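Long-range contacts in 3' terminal uridylyl transferase (Trypanosoma brucei, PDB 5I49), which adds uridines from UTP to the 3'-hydroxyl ends of guide RNAs, ribosomal RNAs and some messenger RNAs during mitochondrial RNA editing in trypanosomes: residues Arg105-Gly110 and Ala127-Asp132; Asn145-Ile150 and Leu287-Phe292; Tyr6-Cys11 and Gly480-Leu485. All coordinates share one frame; numbering follows the deposited sequence. Where two conformers were deposited one is given.

Contact 1: Arg105-Gly110 and Ala127-Asp132. With 2KH (5'-O-[(S)-hydroxy{[(S)-hydroxy(phosphonooxy)phosphoryl]amino}phosphoryl]uridine), chain C.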
loop_
_atom_site.group_PDB
_atom_site.type_symbol
_atom_site.label_atom_id
_atom_site.label_comp_id
_atom_site.label_asym_id
_atom_site.label_seq_id
_atom_site.Cartn_x
_atom_site.Cartn_y
_atom_site.Cartn_z
ATOM N N ARG A 105 -18.582 -2.087 -5.894
ATOM C CA ARG A 105 -17.543 -2.215 -6.904
ATOM C C ARG A 105 -16.216 -2.316 -6.175
ATOM O O ARG A 105 -16.116 -1.919 -5.004
ATOM C CB ARG A 105 -17.539 -0.995 -7.831
ATOM C CG ARG A 105 -18.779 -0.912 -8.733
ATOM C CD ARG A 105 -18.883 -2.158 -9.606
ATOM N NE ARG A 105 -20.029 -2.104 -10.512
ATOM C CZ ARG A 105 -21.262 -2.484 -10.172
ATOM N NH1 ARG A 105 -21.515 -2.945 -8.947
ATOM N NH2 ARG A 105 -22.249 -2.401 -11.054
ATOM N N VAL A 106 -15.205 -2.861 -6.849
ATOM C CA VAL A 106 -13.903 -3.083 -6.215
ATOM C C VAL A 106 -12.858 -2.095 -6.738
ATOM O O VAL A 106 -12.701 -1.939 -7.950
ATOM C CB VAL A 106 -13.394 -4.509 -6.474
ATOM C CG1 VAL A 106 -12.023 -4.723 -5.805
ATOM C CG2 VAL A 106 -14.387 -5.531 -5.943
ATOM N N PHE A 107 -12.151 -1.431 -5.822
ATOM C CA PHE A 107 -11.142 -0.444 -6.189
ATOM C C PHE A 107 -9.825 -0.995 -5.676
ATOM O O PHE A 107 -9.765 -1.465 -4.541
ATOM C CB PHE A 107 -11.411 0.882 -5.459
ATOM C CG PHE A 107 -12.744 1.534 -5.797
ATOM C CD1 PHE A 107 -13.946 0.983 -5.359
ATOM C CD2 PHE A 107 -12.785 2.726 -6.511
ATOM C CE1 PHE A 107 -15.168 1.598 -5.663
ATOM C CE2 PHE A 107 -13.999 3.355 -6.811
ATOM C CZ PHE A 107 -15.190 2.787 -6.389
ATOM N N ILE A 108 -8.765 -0.948 -6.480
ATOM C CA ILE A 108 -7.435 -1.226 -5.917
ATOM C C ILE A 108 -6.882 0.079 -5.339
ATOM O O ILE A 108 -7.056 1.145 -5.941
ATOM C CB ILE A 108 -6.476 -1.797 -6.975
ATOM C CG1 ILE A 108 -6.918 -3.197 -7.376
ATOM C CG2 ILE A 108 -5.034 -1.847 -6.438
ATOM C CD1 ILE A 108 -6.167 -3.766 -8.542
ATOM N N PHE A 109 -6.246 0.027 -4.166
ATOM C CA PHE A 109 -5.490 1.195 -3.693
ATOM C C PHE A 109 -4.121 0.759 -3.177
ATOM O O PHE A 109 -3.752 -0.411 -3.310
ATOM C CB PHE A 109 -6.269 2.049 -2.658
ATOM C CG PHE A 109 -6.541 1.352 -1.335
ATOM C CD1 PHE A 109 -7.609 0.460 -1.212
ATOM C CD2 PHE A 109 -5.759 1.619 -0.215
ATOM C CE1 PHE A 109 -7.880 -0.171 0.002
ATOM C CE2 PHE A 109 -6.012 0.989 1.009
ATOM C CZ PHE A 109 -7.081 0.088 1.116
ATOM N N GLY A 110 -3.362 1.689 -2.611
ATOM C CA GLY A 110 -2.070 1.326 -2.062
ATOM C C GLY A 110 -0.960 1.460 -3.088
ATOM O O GLY A 110 -1.051 2.302 -3.988
ATOM N N ALA A 127 -10.541 -2.181 -1.977
ATOM C CA ALA A 127 -11.644 -1.553 -1.238
ATOM C C ALA A 127 -12.943 -1.911 -1.943
ATOM O O ALA A 127 -13.020 -1.847 -3.169
ATOM C CB ALA A 127 -11.476 -0.059 -1.195
ATOM N N VAL A 128 -13.965 -2.279 -1.172
ATOM C CA VAL A 128 -15.259 -2.647 -1.746
ATOM C C VAL A 128 -16.254 -1.577 -1.343
ATOM O O VAL A 128 -16.536 -1.407 -0.154
ATOM C CB VAL A 128 -15.726 -4.010 -1.207
ATOM C CG1 VAL A 128 -17.119 -4.355 -1.718
ATOM C CG2 VAL A 128 -14.725 -5.100 -1.596
ATOM N N VAL A 129 -16.770 -0.844 -2.325
ATOM C CA VAL A 129 -17.567 0.346 -2.056
ATOM C C VAL A 129 -18.747 0.438 -3.023
ATOM O O VAL A 129 -18.596 0.191 -4.226
ATOM C CB VAL A 129 -16.718 1.647 -2.168
ATOM C CG1 VAL A 129 -17.584 2.878 -1.904
ATOM C CG2 VAL A 129 -15.527 1.628 -1.197
ATOM N N ASP A 130 -19.917 0.769 -2.470
ATOM C CA ASP A 130 -21.118 1.112 -3.227
ATOM C C ASP A 130 -21.117 2.628 -3.223
ATOM O O ASP A 130 -21.367 3.254 -2.182
ATOM C CB ASP A 130 -22.357 0.541 -2.501
ATOM C CG ASP A 130 -23.692 1.048 -3.054
ATOM O OD1 ASP A 130 -23.734 1.997 -3.865
ATOM O OD2 ASP A 130 -24.741 0.502 -2.622
ATOM N N VAL A 131 -20.801 3.213 -4.377
ATOM C CA VAL A 131 -20.581 4.651 -4.479
ATOM C C VAL A 131 -21.873 5.434 -4.212
ATOM O O VAL A 131 -21.852 6.436 -3.494
ATOM C CB VAL A 131 -19.976 5.013 -5.843
ATOM C CG1 VAL A 131 -19.843 6.524 -5.992
ATOM C CG2 VAL A 131 -18.605 4.359 -5.973
ATOM N N ASP A 132 -22.985 4.973 -4.779
ATOM C CA ASP A 132 -24.289 5.576 -4.488
ATOM C C ASP A 132 -24.532 5.640 -2.980
ATOM O O ASP A 132 -24.940 6.675 -2.454
ATOM C CB ASP A 132 -25.422 4.763 -5.121
ATOM C CG ASP A 132 -25.574 5.009 -6.607
ATOM O OD1 ASP A 132 -24.867 5.880 -7.161
ATOM O OD2 ASP A 132 -26.428 4.322 -7.218
HETATM P PA 2KH C . 1.116 1.184 3.544
HETATM O O1A 2KH C . 0.648 -0.179 3.986
HETATM O O2A 2KH C . 1.801 1.972 4.770
HETATM N N3A 2KH C . 2.121 1.118 2.207
HETATM O "O5'" 2KH C . -0.117 2.049 3.127
HETATM P PB 2KH C . 2.559 -0.356 1.586
HETATM O O1B 2KH C . 3.064 -0.094 0.164
HETATM O O2B 2KH C . 1.383 -1.377 1.481
HETATM O O3B 2KH C . 3.844 -0.945 2.335
HETATM P PG 2KH C . 3.913 -1.978 3.539
HETATM O O1G 2KH C . 4.752 -3.154 3.114
HETATM O O2G 2KH C . 2.549 -2.443 3.953
HETATM O O3G 2KH C . 4.555 -1.286 4.684
HETATM C "C5'" 2KH C . -0.945 1.639 2.020
HETATM C "C4'" 2KH C . -2.093 2.507 1.768
HETATM O "O4'" 2KH C . -2.918 2.508 2.933
HETATM C "C1'" 2KH C . -3.383 3.831 3.150
HETATM C "C2'" 2KH C . -2.876 4.616 2.003
HETATM O "O2'" 2KH C . -3.785 4.587 0.937
HETATM C "C3'" 2KH C . -1.679 3.932 1.604
HETATM O "O3'" 2KH C . -1.340 4.238 0.282
HETATM N N1 2KH C . -2.947 4.317 4.409
HETATM C C6 2KH C . -1.896 3.739 5.057
HETATM C C2 2KH C . -3.594 5.356 4.983
HETATM O O2 2KH C . -4.554 5.883 4.406
HETATM N N3 2KH C . -3.214 5.847 6.171
HETATM C C4 2KH C . -2.174 5.321 6.852
HETATM O O4 2KH C . -1.794 5.859 8.114
HETATM C C5 2KH C . -1.478 4.241 6.300
#
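Ala127 O takes the amide hydrogen of Phe107, N to O 2.8 Å and 167° at the hydrogen, and also faces the alpha carbon of Val106, whose CA-H...O contact is much less direct (144° at the hydrogen). Ala127 N returns the bond to Phe107 O at 2.8 Å, so Phe107 and Ala127 form an antiparallel hydrogen-bonded pair. The pair of Arg105 and Val129 is built likewise: Val129 N meets Arg105 O at 3.0 Å, and Arg105 N meets Val129 O at 2.8 Å. Between them Val106 and Val128 make a non-hydrogen-bonded pair, CA to CA 4.7 Å.

The Phe107 side chain crosses those of Val129 and Val131 at about a right angle. Its CG lies anti to the carbonyl carbon (chi1 -62°), which carries CE1 to 3.8 Å from Val129 CB and sets the CZ edge against Val131 CG2, while Ala127 O lies at the ring edge, in plane. Phe109 bridges strand and nucleotide: CE1 packs 3.8 Å from Ala127 CB, and CD2 on the other side of the ring is 3.7 Å from O2' of the bound UTP analogue. Asp125, a catalytic magnesium ligand by similarity, adjoins Phe109, placing this ladder at the active site of the nucleotidyltransferase palm.

Strand 105-109 is an edge of the five-stranded sheet. Val106 packs on Leu93 and Val97 of helix 80-100, and Val128 on Val97; Phe107 meets Ile294 of helix 292-304, and strand 285-288 flanks strand 124-129 across the sheet from 105-109.

Contact 2: Asn145-Ile150 and Leu287-Phe292. With 2KH (5'-O-[(S)-hydroxy{[(S)-hydroxy(phosphonooxy)phosphoryl]amino}phosphoryl]uridine), chain C.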
loop_
_atom_site.group_PDB
_atom_site.type_symbol
_atom_site.label_atom_id
_atom_site.label_comp_id
_atom_site.label_asym_id
_atom_site.label_seq_id
_atom_site.Cartn_x
_atom_site.Cartn_y
_atom_site.Cartn_z
ATOM N N ASN A 145 -20.356 -8.076 9.626
ATOM C CA ASN A 145 -21.227 -8.945 8.844
ATOM C C ASN A 145 -20.734 -9.060 7.404
ATOM O O ASN A 145 -20.770 -10.131 6.808
ATOM C CB ASN A 145 -22.669 -8.422 8.888
ATOM C CG ASN A 145 -23.225 -8.409 10.291
ATOM O OD1 ASN A 145 -22.908 -9.291 11.089
ATOM N ND2 ASN A 145 -24.051 -7.408 10.607
ATOM N N ALA A 146 -20.259 -7.952 6.857
ATOM C CA ALA A 146 -19.714 -7.939 5.501
ATOM C C ALA A 146 -18.524 -8.893 5.386
ATOM O O ALA A 146 -18.405 -9.629 4.407
ATOM C CB ALA A 146 -19.289 -6.522 5.114
ATOM N N VAL A 147 -17.626 -8.849 6.365
ATOM C CA VAL A 147 -16.460 -9.743 6.363
ATOM C C VAL A 147 -16.917 -11.196 6.335
ATOM O O VAL A 147 -16.417 -12.005 5.549
ATOM C CB VAL A 147 -15.550 -9.485 7.586
ATOM C CG1 VAL A 147 -14.622 -10.679 7.829
ATOM C CG2 VAL A 147 -14.757 -8.204 7.383
ATOM N N ARG A 148 -17.893 -11.532 7.173
ATOM C CA ARG A 148 -18.346 -12.919 7.242
ATOM C C ARG A 148 -19.047 -13.368 5.961
ATOM O O ARG A 148 -18.821 -14.483 5.498
ATOM C CB ARG A 148 -19.234 -13.145 8.473
ATOM C CG ARG A 148 -18.419 -13.036 9.772
ATOM C CD ARG A 148 -19.262 -12.652 10.993
ATOM N NE ARG A 148 -20.226 -13.688 11.351
ATOM C CZ ARG A 148 -21.536 -13.480 11.472
ATOM N NH1 ARG A 148 -22.056 -12.262 11.275
ATOM N NH2 ARG A 148 -22.332 -14.492 11.798
ATOM N N SER A 149 -19.880 -12.496 5.391
ATOM C CA SER A 149 -20.608 -12.837 4.172
ATOM C C SER A 149 -19.652 -13.099 3.012
ATOM O O SER A 149 -19.790 -14.102 2.308
ATOM C CB SER A 149 -21.578 -11.716 3.797
ATOM O OG SER A 149 -22.606 -11.618 4.765
ATOM N N ILE A 150 -18.700 -12.195 2.812
ATOM C CA ILE A 150 -17.777 -12.294 1.679
ATOM C C ILE A 150 -16.844 -13.489 1.867
ATOM O O ILE A 150 -16.508 -14.196 0.910
ATOM C CB ILE A 150 -16.950 -10.999 1.505
ATOM C CG1 ILE A 150 -17.859 -9.805 1.195
ATOM C CG2 ILE A 150 -15.919 -11.156 0.372
ATOM C CD1 ILE A 150 -18.602 -9.941 -0.096
ATOM N N LEU A 287 -8.796 -7.099 2.003
ATOM C CA LEU A 287 -10.058 -6.610 1.462
ATOM C C LEU A 287 -10.742 -5.775 2.538
ATOM O O LEU A 287 -11.024 -6.267 3.636
ATOM C CB LEU A 287 -10.938 -7.795 1.052
ATOM C CG LEU A 287 -12.256 -7.537 0.309
ATOM C CD1 LEU A 287 -12.712 -8.813 -0.340
ATOM C CD2 LEU A 287 -13.333 -7.064 1.264
ATOM N N SER A 288 -11.013 -4.511 2.242
ATOM C CA SER A 288 -11.693 -3.650 3.207
ATOM C C SER A 288 -12.907 -3.004 2.569
ATOM O O SER A 288 -13.122 -3.115 1.364
ATOM C CB SER A 288 -10.753 -2.579 3.733
ATOM O OG SER A 288 -10.242 -1.812 2.660
ATOM N N PHE A 289 -13.702 -2.324 3.382
ATOM C CA PHE A 289 -14.981 -1.794 2.918
ATOM C C PHE A 289 -15.036 -0.272 2.946
ATOM O O PHE A 289 -16.090 0.333 2.704
ATOM C CB PHE A 289 -16.116 -2.422 3.740
ATOM C CG PHE A 289 -16.205 -3.917 3.578
ATOM C CD1 PHE A 289 -16.892 -4.472 2.507
ATOM C CD2 PHE A 289 -15.559 -4.763 4.465
ATOM C CE1 PHE A 289 -16.961 -5.848 2.334
ATOM C CE2 PHE A 289 -15.616 -6.135 4.299
ATOM C CZ PHE A 289 -16.319 -6.681 3.236
ATOM N N ARG A 290 -13.888 0.346 3.208
ATOM C CA ARG A 290 -13.817 1.798 3.347
ATOM C C ARG A 290 -13.074 2.441 2.186
ATOM O O ARG A 290 -12.244 1.804 1.539
ATOM C CB ARG A 290 -13.153 2.160 4.676
ATOM C CG ARG A 290 -13.880 1.553 5.864
ATOM C CD ARG A 290 -13.270 1.971 7.179
ATOM N NE ARG A 290 -13.916 1.286 8.297
ATOM C CZ ARG A 290 -13.714 1.596 9.569
ATOM N NH1 ARG A 290 -12.892 2.585 9.882
ATOM N NH2 ARG A 290 -14.334 0.918 10.525
ATOM N N ALA A 291 -13.367 3.711 1.934
ATOM C CA ALA A 291 -12.815 4.409 0.776
ATOM C C ALA A 291 -11.558 5.205 1.100
ATOM O O ALA A 291 -10.964 5.802 0.203
ATOM C CB ALA A 291 -13.861 5.331 0.187
ATOM N N PHE A 292 -11.165 5.232 2.373
ATOM C CA PHE A 292 -10.143 6.185 2.830
ATOM C C PHE A 292 -8.838 6.123 2.011
ATOM O O PHE A 292 -8.279 7.156 1.614
ATOM C CB PHE A 292 -9.866 6.000 4.333
ATOM C CG PHE A 292 -8.985 4.822 4.651
ATOM C CD1 PHE A 292 -7.678 5.013 5.083
ATOM C CD2 PHE A 292 -9.451 3.522 4.495
ATOM C CE1 PHE A 292 -6.856 3.931 5.362
ATOM C CE2 PHE A 292 -8.633 2.434 4.770
ATOM C CZ PHE A 292 -7.331 2.640 5.203
HETATM P PA 2KH C . 1.116 1.184 3.544
HETATM O O1A 2KH C . 0.648 -0.179 3.986
HETATM O O2A 2KH C . 1.801 1.972 4.770
HETATM N N3A 2KH C . 2.121 1.118 2.207
HETATM O "O5'" 2KH C . -0.117 2.049 3.127
HETATM P PB 2KH C . 2.559 -0.356 1.586
HETATM O O1B 2KH C . 3.064 -0.094 0.164
HETATM O O2B 2KH C . 1.383 -1.377 1.481
HETATM O O3B 2KH C . 3.844 -0.945 2.335
HETATM P PG 2KH C . 3.913 -1.978 3.539
HETATM O O1G 2KH C . 4.752 -3.154 3.114
HETATM O O2G 2KH C . 2.549 -2.443 3.953
HETATM O O3G 2KH C . 4.555 -1.286 4.684
HETATM C "C5'" 2KH C . -0.945 1.639 2.020
HETATM C "C4'" 2KH C . -2.093 2.507 1.768
HETATM O "O4'" 2KH C . -2.918 2.508 2.933
HETATM C "C1'" 2KH C . -3.383 3.831 3.150
HETATM C "C2'" 2KH C . -2.876 4.616 2.003
HETATM O "O2'" 2KH C . -3.785 4.587 0.937
HETATM C "C3'" 2KH C . -1.679 3.932 1.604
HETATM O "O3'" 2KH C . -1.340 4.238 0.282
HETATM N N1 2KH C . -2.947 4.317 4.409
HETATM C C6 2KH C . -1.896 3.739 5.057
HETATM C C2 2KH C . -3.594 5.356 4.983
HETATM O O2 2KH C . -4.554 5.883 4.406
HETATM N N3 2KH C . -3.214 5.847 6.171
HETATM C C4 2KH C . -2.174 5.321 6.852
HETATM O O4 2KH C . -1.794 5.859 8.114
HETATM C C5 2KH C . -1.478 4.241 6.300
#
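Helix-on-sheet packing in the hydrophobic core of the catalytic palm brings Ala146, Val147 and Ile150 of helix 143-157 against Leu287 and Phe289, at and just past the end of strand 285-288. No hydrogen bond crosses; the evidence is apolar contact between five buried residues. Phe289 does most of the work. Ala146 CB sits over one face of its ring, 3.7 Å from the centroid and 18° off the ring normal, a CH-pi contact displaced slightly toward CZ, which it approaches to 3.5 Å. The ring edge is bordered by two further side chains: Val147 CG2 lies 3.8 Å from CE2, crossing at about a right angle, and Ile150 CG1 stands 4.0 Å from CZ, running past the ring in the opposite direction.

Ala146 and Ile150 are one helical turn apart, joined by the Ile150 N to Ala146 O bond of 3.0 Å, and so present their side chains to the same ring. Strand 285-288, which leads into Phe289, belongs to the mixed sheet of the nucleotidyltransferase palm; Asp286, next to Leu287, is probably important for catalysis, as in related enzymes. Ile150 branches to serve both partners: while CG1 goes to Phe289, CG2, anti to the backbone N, reaches Leu287 CD1 at 4.0 Å. Trp100 of helix 80-100 and Ile175 of strand 174-177 also line this core.

Beyond Phe289 the chain runs through Arg290, paired with Glu143 in a salt bridge, to the uridine site. There Phe292 brings CE1 to 3.2 Å from O2 of the uracil base of the bound UTP analogue.

Contact 3: Tyr6-Cys11 and Gly480-Leu485. With ZN (zinc ion), chain B.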
loop_
_atom_site.group_PDB
_atom_site.type_symbol
_atom_site.label_atom_id
_atom_site.label_comp_id
_atom_site.label_asym_id
_atom_site.label_seq_id
_atom_site.Cartn_x
_atom_site.Cartn_y
_atom_site.Cartn_z
ATOM N N TYR A 6 6.979 18.865 29.265
ATOM C CA TYR A 6 7.553 17.862 28.375
ATOM C C TYR A 6 7.767 16.619 29.224
ATOM O O TYR A 6 8.285 16.717 30.336
ATOM C CB TYR A 6 8.913 18.314 27.841
ATOM C CG TYR A 6 8.890 19.558 26.988
ATOM C CD1 TYR A 6 8.924 20.814 27.571
ATOM C CD2 TYR A 6 8.860 19.476 25.597
ATOM C CE1 TYR A 6 8.909 21.954 26.811
ATOM C CE2 TYR A 6 8.845 20.620 24.824
ATOM C CZ TYR A 6 8.874 21.855 25.444
ATOM O OH TYR A 6 8.867 23.008 24.697
ATOM N N SER A 7 7.369 15.453 28.729
ATOM C CA SER A 7 7.577 14.232 29.504
ATOM C C SER A 7 8.365 13.184 28.723
ATOM O O SER A 7 8.302 13.130 27.494
ATOM C CB SER A 7 6.255 13.657 29.990
ATOM O OG SER A 7 5.436 13.269 28.909
ATOM N N CYS A 8 9.123 12.365 29.443
ATOM C CA CYS A 8 9.909 11.308 28.812
ATOM C C CYS A 8 9.028 10.124 28.445
ATOM O O CYS A 8 7.979 9.914 29.059
ATOM C CB CYS A 8 11.019 10.854 29.753
ATOM S SG CYS A 8 12.091 9.620 29.017
ATOM N N ASP A 9 9.446 9.346 27.442
ATOM C CA ASP A 9 8.660 8.192 27.012
ATOM C C ASP A 9 9.337 6.875 27.400
ATOM O O ASP A 9 8.878 5.795 27.007
ATOM C CB ASP A 9 8.457 8.222 25.492
ATOM C CG ASP A 9 9.767 8.112 24.728
ATOM O OD1 ASP A 9 10.819 8.517 25.274
ATOM O OD2 ASP A 9 9.747 7.635 23.572
ATOM N N ALA A 10 10.426 6.972 28.159
ATOM C CA ALA A 10 11.232 5.799 28.516
ATOM C C ALA A 10 11.210 5.532 30.015
ATOM O O ALA A 10 11.727 4.518 30.481
ATOM C CB ALA A 10 12.652 5.985 28.059
ATOM N N CYS A 11 10.640 6.466 30.768
ATOM C CA CYS A 11 10.485 6.295 32.205
ATOM C C CYS A 11 9.298 7.140 32.655
ATOM O O CYS A 11 8.989 8.158 32.032
ATOM C CB CYS A 11 11.783 6.655 32.943
ATOM S SG CYS A 11 12.083 8.407 33.218
ATOM N N GLY A 480 7.612 9.114 21.051
ATOM C CA GLY A 480 8.086 9.964 22.132
ATOM C C GLY A 480 9.556 10.297 21.981
ATOM O O GLY A 480 10.180 9.927 20.985
ATOM N N VAL A 481 10.127 10.977 22.970
ATOM C CA VAL A 481 11.473 11.532 22.805
ATOM C C VAL A 481 12.593 10.519 22.499
ATOM O O VAL A 481 13.377 10.735 21.570
ATOM C CB VAL A 481 11.869 12.514 23.943
ATOM C CG1 VAL A 481 11.988 11.803 25.302
ATOM C CG2 VAL A 481 13.175 13.218 23.598
ATOM N N THR A 482 12.681 9.425 23.253
ATOM C CA THR A 482 13.742 8.449 22.980
ATOM C C THR A 482 13.526 7.786 21.623
ATOM O O THR A 482 14.478 7.566 20.875
ATOM C CB THR A 482 13.895 7.381 24.098
ATOM O OG1 THR A 482 12.678 6.630 24.233
ATOM C CG2 THR A 482 14.216 8.056 25.408
ATOM N N LYS A 483 12.276 7.474 21.297
ATOM C CA LYS A 483 11.987 6.904 19.983
ATOM C C LYS A 483 12.371 7.878 18.886
ATOM O O LYS A 483 12.882 7.468 17.839
ATOM C CB LYS A 483 10.518 6.510 19.863
ATOM C CG LYS A 483 10.160 5.264 20.641
ATOM C CD LYS A 483 8.871 4.687 20.112
ATOM C CE LYS A 483 8.530 3.395 20.819
ATOM N NZ LYS A 483 7.196 2.910 20.377
ATOM N N SER A 484 12.154 9.170 19.133
ATOM C CA SER A 484 12.451 10.195 18.132
ATOM C C SER A 484 13.947 10.269 17.889
ATOM O O SER A 484 14.405 10.557 16.779
ATOM C CB SER A 484 11.921 11.567 18.567
ATOM O OG SER A 484 12.775 12.179 19.524
ATOM N N LEU A 485 14.726 10.004 18.926
ATOM C CA LEU A 485 16.173 10.073 18.763
ATOM C C LEU A 485 16.718 8.816 18.068
ATOM O O LEU A 485 17.786 8.855 17.459
ATOM C CB LEU A 485 16.864 10.328 20.103
ATOM C CG LEU A 485 16.520 11.688 20.721
ATOM C CD1 LEU A 485 17.324 11.945 22.011
ATOM C CD2 LEU A 485 16.718 12.837 19.714
HETATM ZN ZN ZN B . 13.241 9.060 31.074
HETATM O O HOH W 1 8.445 12.231 24.811
HETATM O O HOH W 2 7.277 6.617 22.745
#
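The carboxylate of Asp9, in the zinc-binding loop of the atypical C2H2 finger, accepts hydrogen bonds from the first turn of helix 481-497, joining the finger to the last modelled helix. Asp9 OD1 accepts from Thr482 N at 2.9 Å, with an N-H...O angle of 165°, and from Thr482 OG1 at 2.8 Å. The two donors approach on the syn side but from opposite faces of the carboxylate plane. OD2 receives a long, weak bond from Lys483 N at 3.4 Å. With CG between its backbone N and carbonyl carbon (chi1 63°), Asp9 turns its carboxylate to the first turn, where the helix dipole would probably stabilise its negative charge.

Gly480, at the N-cap position, lets the loop come close: its CA is 3.8 Å from Asp9 CB, which stands where a side chain would point. Two waters extend the seam, one linking Ser7 O to Val481 N, the other Asp9 OD2 to Gly480 N. Apolar contact continues where Ala10 CB meets Thr482 CG2 at 3.7 Å.

Cys8 SG, 2.4 Å from zinc, also accepts the Ala10 amide hydrogen; Cys11, His25 and His30 complete the site. Proper folding of the catalytic domain requires the finger, and this seam joins the two. Val481 packs on Leu22 and Leu23 of helix 19-29, and Leu485 on Ala26, so the finger's own helix lies against helix 481-497 beside the short 6-7/15-16 hairpin.

In the fold
From the N terminus, residues 6-11 of the zinc finger come first, and their partner, 480-485, arrives after 468 intervening residues; contact 3 thus closes a loop that encloses both others. Within it, contact 1 closes over 16 intervening residues, forming the edge of the palm sheet. Contact 2 opens afterwards, in helix 143-157, and closes after 136 intervening residues at the end of strand 285-288, so contacts 1 and 2 are in series. Their strands 124-129 and 285-288 are neighbours, linked by a probable Val128 N to Ser288 O hydrogen bond, and both contacts touch the nucleotide. Contact 3 stands apart, its centre about 39 Å from that of contact 1.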